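Side-chain contact in chitin binding protein (Streptomyces lividans, PDB 5FTZ), which is an AA10 lytic polysaccharide monooxygenase, a copper enzyme that probably binds chitin and cleaves its chains by oxidation: residues Trp155-His158 and Ala163-Ala166. Numbering follows the deposited sequence.
With CU (copper (II) ion), chain C.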
loop_
_atom_site.group_PDB
_atom_site.type_symbol
_atom_site.label_atom_id
_atom_site.label_comp_id
_atom_site.label_asym_id
_atom_site.label_seq_id
_atom_site.Cartn_x
_atom_site.Cartn_y
_atom_site.Cartn_z
ATOM N N TRP A 155 -10.093 -10.645 -8.612
ATOM C CA TRP A 155 -9.937 -9.459 -7.766
ATOM C C TRP A 155 -8.620 -9.565 -7.005
ATOM O O TRP A 155 -8.482 -10.418 -6.168
ATOM C CB TRP A 155 -11.127 -9.395 -6.817
ATOM C CG TRP A 155 -10.985 -8.392 -5.712
ATOM C CD1 TRP A 155 -10.372 -7.185 -5.770
ATOM C CD2 TRP A 155 -11.543 -8.491 -4.384
ATOM N NE1 TRP A 155 -10.461 -6.536 -4.531
ATOM C CE2 TRP A 155 -11.221 -7.312 -3.696
ATOM C CE3 TRP A 155 -12.314 -9.465 -3.732
ATOM C CZ2 TRP A 155 -11.587 -7.113 -2.359
ATOM C CZ3 TRP A 155 -12.718 -9.226 -2.455
ATOM C CH2 TRP A 155 -12.343 -8.077 -1.781
ATOM N N THR A 156 -7.661 -8.696 -7.332
ATOM C CA THR A 156 -6.352 -8.758 -6.695
ATOM C C THR A 156 -6.256 -7.755 -5.564
ATOM O O THR A 156 -6.560 -6.571 -5.735
ATOM C CB THR A 156 -5.244 -8.549 -7.694
ATOM O OG1 THR A 156 -5.304 -9.580 -8.708
ATOM C CG2 THR A 156 -3.855 -8.569 -7.021
ATOM N N VAL A 157 -5.863 -8.248 -4.389
ATOM C CA VAL A 157 -5.846 -7.437 -3.187
ATOM C C VAL A 157 -4.489 -6.757 -2.992
ATOM O O VAL A 157 -3.452 -7.415 -3.038
ATOM C CB VAL A 157 -6.220 -8.311 -1.972
ATOM C CG1 VAL A 157 -6.161 -7.535 -0.672
ATOM C CG2 VAL A 157 -7.641 -8.895 -2.188
ATOM N N HIS A 158 -4.533 -5.479 -2.725
ATOM C CA HIS A 158 -3.334 -4.667 -2.541
ATOM C C HIS A 158 -2.539 -5.104 -1.267
ATOM O O HIS A 158 -3.089 -5.377 -0.236
ATOM C CB HIS A 158 -3.809 -3.248 -2.386
ATOM C CG HIS A 158 -2.738 -2.235 -2.023
ATOM N ND1 HIS A 158 -1.936 -1.608 -2.956
ATOM C CD2 HIS A 158 -2.497 -1.641 -0.836
ATOM C CE1 HIS A 158 -1.161 -0.723 -2.331
ATOM N NE2 HIS A 158 -1.480 -0.747 -1.059
ATOM N N ALA A 163 -5.653 -13.129 -4.279
ATOM C CA ALA A 163 -6.700 -12.688 -5.198
ATOM C C ALA A 163 -7.905 -13.581 -4.958
ATOM O O ALA A 163 -7.766 -14.723 -4.538
ATOM C CB ALA A 163 -6.228 -12.740 -6.642
ATOM N N PHE A 164 -9.070 -13.056 -5.345
ATOM C CA PHE A 164 -10.329 -13.823 -5.309
ATOM C C PHE A 164 -10.717 -14.149 -6.702
ATOM O O PHE A 164 -10.594 -13.315 -7.589
ATOM C CB PHE A 164 -11.402 -13.053 -4.578
ATOM C CG PHE A 164 -11.127 -12.919 -3.085
ATOM C CD1 PHE A 164 -10.203 -11.993 -2.598
ATOM C CD2 PHE A 164 -11.722 -13.799 -2.201
ATOM C CE1 PHE A 164 -9.929 -11.924 -1.231
ATOM C CE2 PHE A 164 -11.424 -13.727 -0.849
ATOM C CZ PHE A 164 -10.511 -12.850 -0.401
ATOM N N TYR A 165 -11.142 -15.389 -6.879
ATOM C CA TYR A 165 -11.465 -15.959 -8.186
ATOM C C TYR A 165 -12.920 -16.339 -8.282
ATOM O O TYR A 165 -13.461 -16.972 -7.384
ATOM C CB TYR A 165 -10.613 -17.210 -8.414
ATOM C CG TYR A 165 -9.142 -16.859 -8.556
ATOM C CD1 TYR A 165 -8.324 -16.705 -7.443
ATOM C CD2 TYR A 165 -8.543 -16.753 -9.797
ATOM C CE1 TYR A 165 -6.967 -16.356 -7.566
ATOM C CE2 TYR A 165 -7.216 -16.351 -9.926
ATOM C CZ TYR A 165 -6.433 -16.174 -8.816
ATOM O OH TYR A 165 -5.106 -15.790 -9.020
ATOM N N ALA A 166 -13.586 -15.943 -9.374
ATOM C CA ALA A 166 -15.001 -16.256 -9.511
ATOM C C ALA A 166 -15.330 -16.600 -10.979
ATOM O O ALA A 166 -15.214 -15.736 -11.855
ATOM C CB ALA A 166 -15.872 -15.093 -9.067
HETATM CU CU CU C . -0.275 0.107 0.208
#
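Trp155 and Phe164 stand side by side on one face of a β-hairpin, their rings slid apart with planes at 30° and overlapping little. The indole touches through its six-membered ring: CE3 of Trp155 comes to 3.5 Å from CD1 of Phe164, and CZ3 lies over one face of the phenyl ring. Val157 CG2 sits in the plane of that ring at its edge, 3.9 Å from CE1 of Phe164, and also over one face of the indole, toward its rim. With its CG anti to the backbone N (chi1 169°), Trp155 brings the indole up beside Phe164. Beneath the rings, the two residues form a hydrogen-bonded antiparallel pair, Trp155 N to Phe164 O at 2.9 Å, nearly straight (171° at the hydrogen), and Phe164 N to Trp155 O at 2.8 Å. Farther out, Trp155 NE1 is hydrogen-bonded to Thr93 OG1, and His158, past the strand, binds an intersubunit copper with Asp159 and both residues of the second subunit. Replacing Phe164 by alanine is likely to open a gap beside the indole and Val157 CG2 and take away the ring that His1 meets edge-to-face. Phe164 lies about 4 Å (nearest atoms) from the histidine-brace copper of His1 and His91, an apolar ring offering the metal no ligand, consistent with the axial phenylalanine of many AA10 enzymes.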